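Local coordinates for protein glucosamine--fructose-6-phosphate aminotransferase [isomerizing] (Francisella tularensis subsp. tularensis, PDB 3TBF) that probably converts fructose 6-phosphate and glutamine-derived ammonia into glucosamine 6-phosphate, this fragment being the C-terminal, sugar-isomerising part of the enzyme, at residues A[49-54]-A[147-152]; A[105-110]-A[141-146]; A[222-227]-A[305-310]; A[279-284]-A[294-299]. All blocks are in the same frame, centred on the assembly; numbering follows the deposited sequence.

Contact 1. Residues A[49-54]-A[147-152]; sequences ELFEKT and SDIAFM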
loop_
_atom_site.group_PDB
_atom_site.type_symbol
_atom_site.label_atom_id
_atom_site.label_comp_id
_atom_site.label_asym_id
_atom_site.label_seq_id
_atom_site.Cartn_x
_atom_site.Cartn_y
_atom_site.Cartn_z
ATOM N N GLU A 49 29.041 10.581 9.676
ATOM C CA GLU A 49 28.838 10.201 11.064
ATOM C C GLU A 49 27.393 9.724 11.216
ATOM O O GLU A 49 27.105 8.727 11.843
ATOM C CB GLU A 49 29.151 11.394 11.963
ATOM C CG GLU A 49 28.693 11.267 13.405
ATOM C CD GLU A 49 28.095 12.586 13.963
ATOM O OE1 GLU A 49 28.762 13.653 13.814
ATOM O OE2 GLU A 49 26.973 12.549 14.558
ATOM N N LEU A 50 26.493 10.434 10.570
ATOM C CA LEU A 50 25.074 10.145 10.629
ATOM C C LEU A 50 24.737 8.781 9.984
ATOM O O LEU A 50 23.867 8.037 10.446
ATOM C CB LEU A 50 24.384 11.262 9.887
ATOM C CG LEU A 50 22.952 11.591 10.216
ATOM C CD1 LEU A 50 22.915 12.895 11.043
ATOM C CD2 LEU A 50 22.202 11.748 8.907
ATOM N N PHE A 51 25.447 8.441 8.923
ATOM C CA PHE A 51 25.239 7.175 8.262
ATOM C C PHE A 51 25.877 6.012 9.038
ATOM O O PHE A 51 25.426 4.870 8.929
ATOM C CB PHE A 51 25.820 7.199 6.848
ATOM C CG PHE A 51 25.109 8.124 5.874
ATOM C CD1 PHE A 51 23.796 8.532 6.066
ATOM C CD2 PHE A 51 25.766 8.540 4.710
ATOM C CE1 PHE A 51 23.162 9.349 5.143
ATOM C CE2 PHE A 51 25.122 9.359 3.783
ATOM C CZ PHE A 51 23.816 9.751 4.000
ATOM N N GLU A 52 26.946 6.286 9.786
ATOM C CA GLU A 52 27.604 5.255 10.588
ATOM C C GLU A 52 26.686 4.861 11.718
ATOM O O GLU A 52 26.677 3.724 12.117
ATOM C CB GLU A 52 28.919 5.753 11.163
ATOM C CG GLU A 52 29.930 6.114 10.098
ATOM C CD GLU A 52 31.335 6.466 10.642
ATOM O OE1 GLU A 52 31.444 7.161 11.698
ATOM O OE2 GLU A 52 32.324 6.064 9.980
ATOM N N LYS A 53 25.905 5.803 12.219
ATOM C CA LYS A 53 24.918 5.527 13.276
ATOM C C LYS A 53 23.586 4.925 12.796
ATOM O O LYS A 53 22.798 4.484 13.603
ATOM C CB LYS A 53 24.551 6.820 13.990
ATOM C CG LYS A 53 25.677 7.574 14.663
ATOM C CD LYS A 53 25.127 8.941 15.138
ATOM C CE LYS A 53 26.177 9.789 15.914
ATOM N NZ LYS A 53 25.623 11.113 16.396
ATOM N N THR A 54 23.322 4.941 11.500
ATOM C CA THR A 54 22.042 4.547 10.960
ATOM C C THR A 54 21.932 3.071 10.967
ATOM O O THR A 54 22.844 2.398 10.497
ATOM C CB THR A 54 21.884 5.016 9.532
ATOM O OG1 THR A 54 21.812 6.436 9.536
ATOM C CG2 THR A 54 20.643 4.406 8.845
ATOM N N SER A 147 16.375 19.821 7.645
ATOM C CA SER A 147 16.982 18.505 7.729
ATOM C C SER A 147 18.470 18.613 8.074
ATOM O O SER A 147 19.087 19.632 7.843
ATOM C CB SER A 147 16.808 17.747 6.402
ATOM O OG SER A 147 15.434 17.597 6.113
ATOM N N ASP A 148 19.056 17.546 8.604
ATOM C CA ASP A 148 20.488 17.543 8.846
ATOM C C ASP A 148 21.281 17.533 7.562
ATOM O O ASP A 148 22.323 18.149 7.484
ATOM C CB ASP A 148 20.898 16.323 9.646
ATOM C CG ASP A 148 20.281 16.301 11.011
ATOM O OD1 ASP A 148 19.994 17.397 11.539
ATOM O OD2 ASP A 148 20.113 15.204 11.550
ATOM N N ILE A 149 20.812 16.803 6.564
ATOM C CA ILE A 149 21.509 16.722 5.303
ATOM C C ILE A 149 20.527 16.665 4.140
ATOM O O ILE A 149 19.413 16.175 4.266
ATOM C CB ILE A 149 22.492 15.536 5.305
ATOM C CG1 ILE A 149 21.811 14.199 5.560
ATOM C CG2 ILE A 149 23.513 15.679 6.426
ATOM C CD1 ILE A 149 22.826 13.049 5.456
ATOM N N ALA A 150 20.951 17.163 3.005
ATOM C CA ALA A 150 20.111 17.251 1.848
ATOM C C ALA A 150 20.879 16.695 0.652
ATOM O O ALA A 150 21.947 17.148 0.345
ATOM C CB ALA A 150 19.752 18.681 1.597
ATOM N N PHE A 151 20.338 15.680 0.019
ATOM C CA PHE A 151 20.777 15.251 -1.274
ATOM C C PHE A 151 19.861 15.910 -2.319
ATOM O O PHE A 151 18.660 15.638 -2.350
ATOM C CB PHE A 151 20.694 13.749 -1.395
ATOM C CG PHE A 151 21.189 13.254 -2.687
ATOM C CD1 PHE A 151 20.732 13.811 -3.891
ATOM C CD2 PHE A 151 22.142 12.279 -2.750
ATOM C CE1 PHE A 151 21.200 13.383 -5.128
ATOM C CE2 PHE A 151 22.639 11.864 -4.000
ATOM C CZ PHE A 151 22.141 12.417 -5.183
HETATM N N MSE A 152 20.444 16.757 -3.183
HETATM C CA MSE A 152 19.671 17.509 -4.131
HETATM C C MSE A 152 19.590 16.739 -5.456
HETATM O O MSE A 152 20.580 16.311 -5.987
HETATM C CB MSE A 152 20.350 18.863 -4.401
HETATM C CG MSE A 152 20.646 19.704 -3.163
HETATM SE SE MSE A 152 19.026 20.001 -2.073
HETATM C CE MSE A 152 18.064 21.055 -3.457
#
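Leu-50 and Ile-149 meet because each first torsion sends a branch into the gap: Leu-50 carries CG opposite its backbone N (chi1 -155°), and Ile-149 sets CG1 between its own N and carbonyl carbon (chi1 58°), with chi2 extended to push CD1 outward. This joins helix 47-52 to the edge strand 149-152 of the five-stranded parallel sheet of the first SIS domain, an alpha/beta fold with helices packed against its sheet. The two side chains reach tip to tip, Leu-50 CD2 lying 3.7 Å from Ile-149 CD1. Phe-51 approaches the same methyl at a slant, its ring atom CE1 being 3.7 Å from Ile-149 CD1, so that one isoleucine end is shared by a leucine methyl and an aromatic ring. Met-133 of the neighbouring strand and Leu-104 extend this apolar patch, while Ile-181 and Leu-184 of helix 165-184 pack on Phe-51. On the outer side the contact turns polar: Asp-148 crosses Leu-50 at about a right angle, and its OD2, which accepts a hydrogen bond from Ser-132 N, lies against Leu-50 CD1 in plain van der Waals contact. Farther along the same segment, Thr-54 OG1 donates to Leu-50 O over 2.8 Å, tilted 26° from the carbonyl plane.

Contact 2. Residues A[105-110]-A[141-146]; sequences FVSISQ and SSLVRE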
loop_
_atom_site.group_PDB
_atom_site.type_symbol
_atom_site.label_atom_id
_atom_site.label_comp_id
_atom_site.label_asym_id
_atom_site.label_seq_id
_atom_site.Cartn_x
_atom_site.Cartn_y
_atom_site.Cartn_z
ATOM N N PHE A 105 15.600 9.390 9.517
ATOM C CA PHE A 105 14.393 9.924 8.925
ATOM C C PHE A 105 14.748 10.512 7.549
ATOM O O PHE A 105 15.537 11.428 7.431
ATOM C CB PHE A 105 13.782 10.994 9.847
ATOM C CG PHE A 105 12.481 11.542 9.356
ATOM C CD1 PHE A 105 12.448 12.548 8.393
ATOM C CD2 PHE A 105 11.290 11.040 9.807
ATOM C CE1 PHE A 105 11.226 13.046 7.913
ATOM C CE2 PHE A 105 10.069 11.562 9.353
ATOM C CZ PHE A 105 10.052 12.544 8.383
ATOM N N VAL A 106 14.214 9.920 6.494
ATOM C CA VAL A 106 14.464 10.353 5.138
ATOM C C VAL A 106 13.149 10.845 4.575
ATOM O O VAL A 106 12.157 10.103 4.565
ATOM C CB VAL A 106 14.931 9.220 4.286
ATOM C CG1 VAL A 106 15.037 9.657 2.780
ATOM C CG2 VAL A 106 16.236 8.702 4.799
ATOM N N SER A 107 13.108 12.111 4.163
ATOM C CA SER A 107 11.961 12.621 3.448
ATOM C C SER A 107 12.281 12.841 1.953
ATOM O O SER A 107 13.429 13.000 1.533
ATOM C CB SER A 107 11.480 13.898 4.093
ATOM O OG SER A 107 12.457 14.886 4.063
ATOM N N ILE A 108 11.267 12.703 1.124
ATOM C CA ILE A 108 11.458 12.910 -0.284
ATOM C C ILE A 108 10.449 13.941 -0.729
ATOM O O ILE A 108 9.274 13.782 -0.465
ATOM C CB ILE A 108 11.217 11.625 -1.064
ATOM C CG1 ILE A 108 12.080 10.465 -0.510
ATOM C CG2 ILE A 108 11.548 11.856 -2.540
ATOM C CD1 ILE A 108 11.772 9.116 -1.121
ATOM N N SER A 109 10.913 14.996 -1.387
ATOM C CA SER A 109 10.018 16.036 -1.853
ATOM C C SER A 109 10.609 16.854 -2.978
ATOM O O SER A 109 11.741 17.318 -2.888
ATOM C CB SER A 109 9.716 16.983 -0.741
ATOM O OG SER A 109 8.769 17.923 -1.167
ATOM N N GLN A 110 9.829 17.080 -4.021
ATOM C CA GLN A 110 10.278 17.945 -5.103
ATOM C C GLN A 110 10.415 19.388 -4.591
ATOM O O GLN A 110 11.461 19.967 -4.664
ATOM C CB GLN A 110 9.316 17.899 -6.291
ATOM C CG GLN A 110 9.860 18.602 -7.555
ATOM C CD GLN A 110 9.890 20.117 -7.440
ATOM O OE1 GLN A 110 8.894 20.748 -7.041
ATOM N NE2 GLN A 110 11.036 20.725 -7.784
ATOM N N SER A 141 14.605 25.311 0.878
ATOM C CA SER A 141 13.208 25.008 1.094
ATOM C C SER A 141 13.159 24.592 2.548
ATOM O O SER A 141 14.174 24.332 3.126
ATOM C CB SER A 141 12.756 23.893 0.156
ATOM O OG SER A 141 13.588 22.760 0.297
ATOM N N SER A 142 11.988 24.586 3.143
ATOM C CA SER A 142 11.855 24.258 4.549
ATOM C C SER A 142 12.446 22.885 4.832
ATOM O O SER A 142 13.179 22.720 5.795
ATOM C CB SER A 142 10.392 24.260 4.947
ATOM O OG SER A 142 9.776 25.477 4.607
ATOM N N LEU A 143 12.144 21.911 3.977
ATOM C CA LEU A 143 12.675 20.572 4.149
ATOM C C LEU A 143 14.205 20.501 4.128
ATOM O O LEU A 143 14.798 19.786 4.936
ATOM C CB LEU A 143 12.110 19.630 3.101
ATOM C CG LEU A 143 10.753 19.000 3.411
ATOM C CD1 LEU A 143 10.364 18.147 2.202
ATOM C CD2 LEU A 143 10.716 18.178 4.698
ATOM N N VAL A 144 14.832 21.206 3.193
ATOM C CA VAL A 144 16.285 21.290 3.160
ATOM C C VAL A 144 16.841 22.021 4.387
ATOM O O VAL A 144 17.760 21.548 5.027
ATOM C CB VAL A 144 16.758 21.957 1.881
ATOM C CG1 VAL A 144 18.272 22.229 1.939
ATOM C CG2 VAL A 144 16.332 21.125 0.633
ATOM N N ARG A 145 16.259 23.142 4.752
ATOM C CA ARG A 145 16.762 23.882 5.915
ATOM C C ARG A 145 16.617 23.096 7.218
ATOM O O ARG A 145 17.479 23.092 8.072
ATOM C CB ARG A 145 16.084 25.249 6.039
ATOM C CG ARG A 145 16.366 26.165 4.834
ATOM C CD ARG A 145 15.811 27.590 5.060
ATOM N NE ARG A 145 14.387 27.567 5.375
ATOM C CZ ARG A 145 13.401 27.804 4.527
ATOM N NH1 ARG A 145 13.640 28.090 3.264
ATOM N NH2 ARG A 145 12.151 27.760 4.966
ATOM N N GLU A 146 15.518 22.387 7.350
ATOM C CA GLU A 146 15.243 21.763 8.606
ATOM C C GLU A 146 15.807 20.375 8.718
ATOM O O GLU A 146 15.760 19.824 9.806
ATOM C CB GLU A 146 13.782 21.794 8.872
ATOM C CG GLU A 146 13.297 23.213 9.012
ATOM C CD GLU A 146 11.802 23.275 9.246
ATOM O OE1 GLU A 146 11.293 22.456 10.051
ATOM O OE2 GLU A 146 11.128 24.149 8.639
#
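Ser-109 and Leu-143 mark the nearest backbone approach, with CA atoms 8.0 Å apart where strand 103-109 runs past the short helix 142-146, and no backbone hydrogen bond joins the two. One side chain, Leu-143, spans the distance between these two segments. It points toward the strand, and its two methyls, CD1 carried straight on by an extended chi2 (178°), straddle two serines that lie on the same side of the strand. CD2 rests 3.8 Å from Ser-107 OG. CD1 comes to 3.2 Å from Ser-109 CB, tighter than ordinary carbon packing, and the exact position of that methyl is therefore somewhat doubtful; Ser-109 OG is 3.7 Å from the same CD1. The Ser-109 hydroxyl is directed opposite the backbone N (chi1 -175°), toward the loop that follows the strand, where it accepts a hydrogen bond from Gly-112 N and shares another with Thr-114 OG1. In SIS domains of this family that serine- and threonine-rich loop characteristically receives the sugar phosphate, so the leucine probably packs beneath the phosphate-binding region here as well. Strand 129-136, the neighbour of strand 103-109 in the sheet, touches both segments through Cys-134, which meets Ser-107 and Leu-143. Helix 115-124 covers the same side, Thr-117 meeting Ser-107 and Leu-118 meeting Ser-142, while Ile-108 faces the other way, onto Gln-170 and Leu-174 of helix 165-184.

Contact 3. Residues A[222-227]-A[305-310]; sequences EYFSDK and KLILFV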
loop_
_atom_site.group_PDB
_atom_site.type_symbol
_atom_site.label_atom_id
_atom_site.label_comp_id
_atom_site.label_asym_id
_atom_site.label_seq_id
_atom_site.Cartn_x
_atom_site.Cartn_y
_atom_site.Cartn_z
ATOM N N GLU A 222 -4.781 5.492 -28.761
ATOM C CA GLU A 222 -6.149 5.614 -29.314
ATOM C C GLU A 222 -7.088 4.575 -28.675
ATOM O O GLU A 222 -8.258 4.858 -28.434
ATOM C CB GLU A 222 -6.162 5.433 -30.835
ATOM C CG GLU A 222 -5.551 6.628 -31.617
ATOM C CD GLU A 222 -4.816 6.244 -32.960
ATOM O OE1 GLU A 222 -4.748 5.044 -33.338
ATOM O OE2 GLU A 222 -4.290 7.168 -33.647
ATOM N N TYR A 223 -6.546 3.390 -28.387
ATOM C CA TYR A 223 -7.263 2.349 -27.668
ATOM C C TYR A 223 -7.942 2.861 -26.367
ATOM O O TYR A 223 -8.942 2.296 -25.953
ATOM C CB TYR A 223 -6.334 1.151 -27.380
ATOM C CG TYR A 223 -7.020 0.019 -26.669
ATOM C CD1 TYR A 223 -7.865 -0.855 -27.352
ATOM C CD2 TYR A 223 -6.847 -0.172 -25.297
ATOM C CE1 TYR A 223 -8.515 -1.894 -26.681
ATOM C CE2 TYR A 223 -7.502 -1.214 -24.623
ATOM C CZ TYR A 223 -8.335 -2.051 -25.323
ATOM O OH TYR A 223 -8.988 -3.054 -24.642
ATOM N N PHE A 224 -7.449 3.941 -25.761
ATOM C CA PHE A 224 -7.929 4.346 -24.447
ATOM C C PHE A 224 -9.033 5.398 -24.529
ATOM O O PHE A 224 -9.571 5.818 -23.486
ATOM C CB PHE A 224 -6.798 4.857 -23.542
ATOM C CG PHE A 224 -5.854 3.778 -23.041
ATOM C CD1 PHE A 224 -4.923 3.210 -23.882
ATOM C CD2 PHE A 224 -5.872 3.374 -21.707
ATOM C CE1 PHE A 224 -4.035 2.261 -23.447
ATOM C CE2 PHE A 224 -4.991 2.406 -21.238
ATOM C CZ PHE A 224 -4.067 1.837 -22.116
ATOM N N SER A 225 -9.407 5.812 -25.735
ATOM C CA SER A 225 -10.322 6.970 -25.857
ATOM C C SER A 225 -11.692 6.755 -25.222
ATOM O O SER A 225 -12.265 7.693 -24.693
ATOM C CB SER A 225 -10.509 7.383 -27.320
ATOM O OG SER A 225 -10.945 6.280 -28.082
ATOM N N ASP A 226 -12.202 5.527 -25.288
ATOM C CA ASP A 226 -13.493 5.198 -24.694
ATOM C C ASP A 226 -13.409 4.422 -23.368
ATOM O O ASP A 226 -14.436 3.922 -22.888
ATOM C CB ASP A 226 -14.368 4.425 -25.686
ATOM C CG ASP A 226 -13.814 3.046 -26.014
ATOM O OD1 ASP A 226 -12.670 2.720 -25.625
ATOM O OD2 ASP A 226 -14.543 2.276 -26.684
ATOM N N LYS A 227 -12.218 4.359 -22.771
ATOM C CA LYS A 227 -11.979 3.532 -21.603
ATOM C C LYS A 227 -12.033 4.346 -20.334
ATOM O O LYS A 227 -11.513 5.478 -20.299
ATOM C CB LYS A 227 -10.625 2.845 -21.709
ATOM C CG LYS A 227 -10.490 1.912 -22.893
ATOM C CD LYS A 227 -11.632 0.861 -22.960
ATOM C CE LYS A 227 -11.398 -0.180 -24.047
ATOM N NZ LYS A 227 -11.375 0.449 -25.370
ATOM N N LYS A 305 -7.113 -6.864 -22.196
ATOM C CA LYS A 305 -6.295 -6.394 -23.295
ATOM C C LYS A 305 -4.881 -6.005 -22.778
ATOM O O LYS A 305 -4.683 -4.946 -22.168
ATOM C CB LYS A 305 -6.998 -5.248 -24.009
ATOM C CG LYS A 305 -6.258 -4.700 -25.229
ATOM C CD LYS A 305 -5.811 -5.818 -26.176
ATOM C CE LYS A 305 -6.015 -5.450 -27.654
ATOM N NZ LYS A 305 -5.083 -4.381 -28.074
ATOM N N LEU A 306 -3.918 -6.889 -23.037
ATOM C CA LEU A 306 -2.576 -6.798 -22.506
ATOM C C LEU A 306 -1.765 -5.845 -23.373
ATOM O O LEU A 306 -1.696 -6.024 -24.610
ATOM C CB LEU A 306 -1.869 -8.175 -22.491
ATOM C CG LEU A 306 -2.046 -9.133 -21.295
ATOM C CD1 LEU A 306 -3.506 -9.153 -20.844
ATOM C CD2 LEU A 306 -1.564 -10.584 -21.594
ATOM N N ILE A 307 -1.202 -4.828 -22.695
ATOM C CA ILE A 307 -0.288 -3.837 -23.264
ATOM C C ILE A 307 0.976 -3.918 -22.451
ATOM O O ILE A 307 0.991 -3.532 -21.258
ATOM C CB ILE A 307 -0.882 -2.450 -23.140
ATOM C CG1 ILE A 307 -2.166 -2.374 -23.972
ATOM C CG2 ILE A 307 0.077 -1.443 -23.588
ATOM C CD1 ILE A 307 -2.995 -1.186 -23.647
ATOM N N LEU A 308 2.023 -4.463 -23.069
ATOM C CA LEU A 308 3.189 -4.873 -22.316
ATOM C C LEU A 308 4.426 -4.158 -22.740
ATOM O O LEU A 308 4.717 -4.082 -23.910
ATOM C CB LEU A 308 3.413 -6.357 -22.447
ATOM C CG LEU A 308 2.222 -7.286 -22.183
ATOM C CD1 LEU A 308 2.659 -8.671 -22.531
ATOM C CD2 LEU A 308 1.693 -7.203 -20.747
ATOM N N PHE A 309 5.154 -3.646 -21.756
ATOM C CA PHE A 309 6.434 -3.086 -21.943
ATOM C C PHE A 309 7.441 -4.028 -21.349
ATOM O O PHE A 309 7.467 -4.315 -20.163
ATOM C CB PHE A 309 6.505 -1.748 -21.253
ATOM C CG PHE A 309 5.548 -0.746 -21.798
ATOM C CD1 PHE A 309 5.727 -0.198 -23.046
ATOM C CD2 PHE A 309 4.475 -0.358 -21.071
ATOM C CE1 PHE A 309 4.835 0.728 -23.560
ATOM C CE2 PHE A 309 3.590 0.578 -21.581
ATOM C CZ PHE A 309 3.784 1.104 -22.849
ATOM N N VAL A 310 8.317 -4.490 -22.190
ATOM C CA VAL A 310 9.033 -5.721 -21.977
ATOM C C VAL A 310 10.483 -5.455 -22.285
ATOM O O VAL A 310 10.768 -4.698 -23.164
ATOM C CB VAL A 310 8.399 -6.742 -22.964
ATOM C CG1 VAL A 310 9.435 -7.690 -23.589
ATOM C CG2 VAL A 310 7.160 -7.405 -22.350
#
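Tyr-223 and Lys-305 make the tight part of this contact, in the second SIS domain, whose parallel five-stranded sheet includes strand 305-311. Residues 222-227, a 3-10 segment leading into a type I beta turn from Phe-224 to Lys-227, precede strand 229-234. Tyr-223 has its ring swung opposite the backbone N (chi1 -178°), which lays its phenol end against the base of the lysine: CZ is 3.4 Å from Lys-305 CG, and OH is 3.0 Å from Lys-305 CB, short enough to leave its detail doubtful. The lysine chain then bends at every later torsion and brings NZ back over a face of the tyrosine, 4.7 Å from the ring centroid and 21° off its normal, a cation-pi contact. Deeper in, Phe-224 and Ile-307 come from opposite directions and Phe-224 CZ lies 3.6 Å from Ile-307 CD1; Pro-278 touches both aromatic rings and Val-351 of helix 335-355 packs on Phe-224. The outer side is looser and faces solvent: Ser-225 and Asp-226 are exposed and meet nothing on the strand. Lys-355 NZ, reaching Ser-225 O and Lys-227 O, helps hold it, and Glu-222 O is gripped by both N and OG of Ser-225. Lys-227 NZ lies toward the rim of the tyrosine face opposite Lys-305 NZ and bonds to Tyr-223 O. The syn lone pair of Asp-226 OD1 receives Lys-227 NZ at 2.6 Å.

Contact 4. Residues A[279-284]-A[294-299]; sequences IVAVVP and SNLQEV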
loop_
_atom_site.group_PDB
_atom_site.type_symbol
_atom_site.label_atom_id
_atom_site.label_comp_id
_atom_site.label_asym_id
_atom_site.label_seq_id
_atom_site.Cartn_x
_atom_site.Cartn_y
_atom_site.Cartn_z
ATOM N N ILE A 279 -4.933 -3.733 -19.620
ATOM C CA ILE A 279 -3.982 -4.162 -18.625
ATOM C C ILE A 279 -2.585 -3.709 -19.078
ATOM O O ILE A 279 -2.076 -4.137 -20.096
ATOM C CB ILE A 279 -4.022 -5.689 -18.416
ATOM C CG1 ILE A 279 -5.261 -6.100 -17.632
ATOM C CG2 ILE A 279 -2.860 -6.165 -17.562
ATOM C CD1 ILE A 279 -6.546 -5.892 -18.353
ATOM N N VAL A 280 -1.980 -2.795 -18.337
ATOM C CA VAL A 280 -0.651 -2.314 -18.695
ATOM C C VAL A 280 0.359 -2.941 -17.736
ATOM O O VAL A 280 0.204 -2.873 -16.507
ATOM C CB VAL A 280 -0.555 -0.815 -18.616
ATOM C CG1 VAL A 280 0.816 -0.417 -18.995
ATOM C CG2 VAL A 280 -1.581 -0.137 -19.534
ATOM N N ALA A 281 1.351 -3.612 -18.271
ATOM C CA ALA A 281 2.290 -4.284 -17.409
ATOM C C ALA A 281 3.710 -4.070 -17.884
ATOM O O ALA A 281 3.988 -3.878 -19.068
ATOM C CB ALA A 281 1.957 -5.808 -17.306
ATOM N N VAL A 282 4.606 -4.177 -16.933
ATOM C CA VAL A 282 6.017 -4.010 -17.112
ATOM C C VAL A 282 6.609 -5.389 -16.845
ATOM O O VAL A 282 6.409 -5.961 -15.787
ATOM C CB VAL A 282 6.538 -2.983 -16.090
ATOM C CG1 VAL A 282 8.052 -3.057 -15.946
ATOM C CG2 VAL A 282 6.060 -1.497 -16.471
ATOM N N VAL A 283 7.321 -5.935 -17.843
ATOM C CA VAL A 283 7.877 -7.280 -17.784
ATOM C C VAL A 283 9.400 -7.247 -17.939
ATOM O O VAL A 283 9.936 -7.277 -19.048
ATOM C CB VAL A 283 7.246 -8.132 -18.884
ATOM C CG1 VAL A 283 7.672 -9.569 -18.737
ATOM C CG2 VAL A 283 5.715 -8.019 -18.845
ATOM N N PRO A 284 10.118 -7.162 -16.830
ATOM C CA PRO A 284 11.550 -7.011 -16.847
ATOM C C PRO A 284 12.361 -8.316 -16.968
ATOM O O PRO A 284 11.844 -9.443 -16.866
ATOM C CB PRO A 284 11.824 -6.411 -15.478
ATOM C CG PRO A 284 10.845 -7.107 -14.597
ATOM C CD PRO A 284 9.599 -7.214 -15.448
ATOM N N SER A 294 3.007 -16.221 -15.794
ATOM C CA SER A 294 1.938 -17.009 -15.224
ATOM C C SER A 294 0.792 -16.103 -14.721
ATOM O O SER A 294 -0.384 -16.407 -14.949
ATOM C CB SER A 294 2.506 -17.906 -14.123
ATOM O OG SER A 294 1.474 -18.499 -13.391
ATOM N N ASN A 295 1.121 -14.982 -14.068
ATOM C CA ASN A 295 0.082 -14.039 -13.621
ATOM C C ASN A 295 -0.599 -13.384 -14.815
ATOM O O ASN A 295 -1.811 -13.149 -14.846
ATOM C CB ASN A 295 0.667 -12.959 -12.731
ATOM C CG ASN A 295 1.347 -13.513 -11.471
ATOM O OD1 ASN A 295 2.389 -12.982 -11.049
ATOM N ND2 ASN A 295 0.756 -14.555 -10.852
ATOM N N LEU A 296 0.201 -13.109 -15.834
ATOM C CA LEU A 296 -0.326 -12.495 -17.019
ATOM C C LEU A 296 -1.263 -13.444 -17.755
ATOM O O LEU A 296 -2.244 -13.019 -18.346
ATOM C CB LEU A 296 0.825 -12.000 -17.884
ATOM C CG LEU A 296 1.395 -10.677 -17.363
ATOM C CD1 LEU A 296 2.766 -10.410 -17.924
ATOM C CD2 LEU A 296 0.458 -9.535 -17.704
ATOM N N GLN A 297 -0.962 -14.736 -17.679
ATOM C CA GLN A 297 -1.817 -15.754 -18.273
ATOM C C GLN A 297 -3.185 -15.729 -17.605
ATOM O O GLN A 297 -4.213 -15.681 -18.289
ATOM C CB GLN A 297 -1.180 -17.137 -18.167
ATOM C CG GLN A 297 -1.899 -18.218 -19.018
ATOM C CD GLN A 297 -1.854 -17.936 -20.541
ATOM O OE1 GLN A 297 -0.768 -17.951 -21.157
ATOM N NE2 GLN A 297 -3.039 -17.704 -21.157
ATOM N N GLU A 298 -3.197 -15.702 -16.270
ATOM C CA GLU A 298 -4.462 -15.640 -15.530
ATOM C C GLU A 298 -5.265 -14.479 -16.111
ATOM O O GLU A 298 -6.440 -14.650 -16.478
ATOM C CB GLU A 298 -4.264 -15.431 -14.011
ATOM C CG GLU A 298 -3.564 -16.581 -13.231
ATOM C CD GLU A 298 -3.760 -16.497 -11.657
ATOM O OE1 GLU A 298 -4.821 -16.968 -11.156
ATOM O OE2 GLU A 298 -2.849 -15.980 -10.923
ATOM N N VAL A 299 -4.621 -13.311 -16.238
ATOM C CA VAL A 299 -5.330 -12.114 -16.704
ATOM C C VAL A 299 -5.787 -12.269 -18.149
ATOM O O VAL A 299 -6.900 -11.891 -18.496
ATOM C CB VAL A 299 -4.475 -10.809 -16.536
ATOM C CG1 VAL A 299 -4.952 -9.709 -17.493
ATOM C CG2 VAL A 299 -4.547 -10.328 -15.118
#
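Ile-279 and Val-299 touch most closely, tip to tip, with Ile-279 CG1 3.6 Å from Val-299 CG1. One turn earlier on the helix, Leu-296 divides its two methyls between two strand residues and so straddles them: CD2 lies 4.0 Å from Ala-281 CB and CD1 3.9 Å from Val-283 CG2. Val-299 puts CG1 opposite its backbone N (chi1 157°), the branch that meets the isoleucine. Strand 279-283 and helix 294-299 run almost exactly antiparallel, at 174°, their axes 11.2 Å apart, as expected of a beta-alpha-beta crossover; here strand 278-283 passes through helix 289-301 into strand 305-311, its parallel neighbour in the sheet. Ile-279, Ala-281 and Val-283 all point to this helix, whereas Val-280 and Val-282 face Leu-344 of helix 335-355 on the other side of the sheet. Farther out, Phe-320 packs on Leu-296 and Leu-265 on Val-299. The helix is also tied down beside this patch by Asn-295, whose OD1 accepts a hydrogen bond from Arg-235 NE.

How the contacts relate
The four contacts fall into two pairs, one in each SIS domain, on opposite sides of the chain's centre. Contacts 1 and 2 have centres 12 Å apart and reach the same sheet; Val-144 of contact 2 packs on Ala-150 and Met-152 of contact 1. Contacts 3 and 4 lie 13 Å apart, centre to centre, on neighbouring strands of one sheet, Ile-307 N being 2.8 Å from Ile-279 O, a probable hydrogen bond. Contact 2 is nested inside the chain loop closed by contact 1, as contact 4 is in that of contact 3. Between the pairs, centres are at least 36 Å apart. Of the four, contact 2 leads directly into the loop that in relatives holds the sugar phosphate.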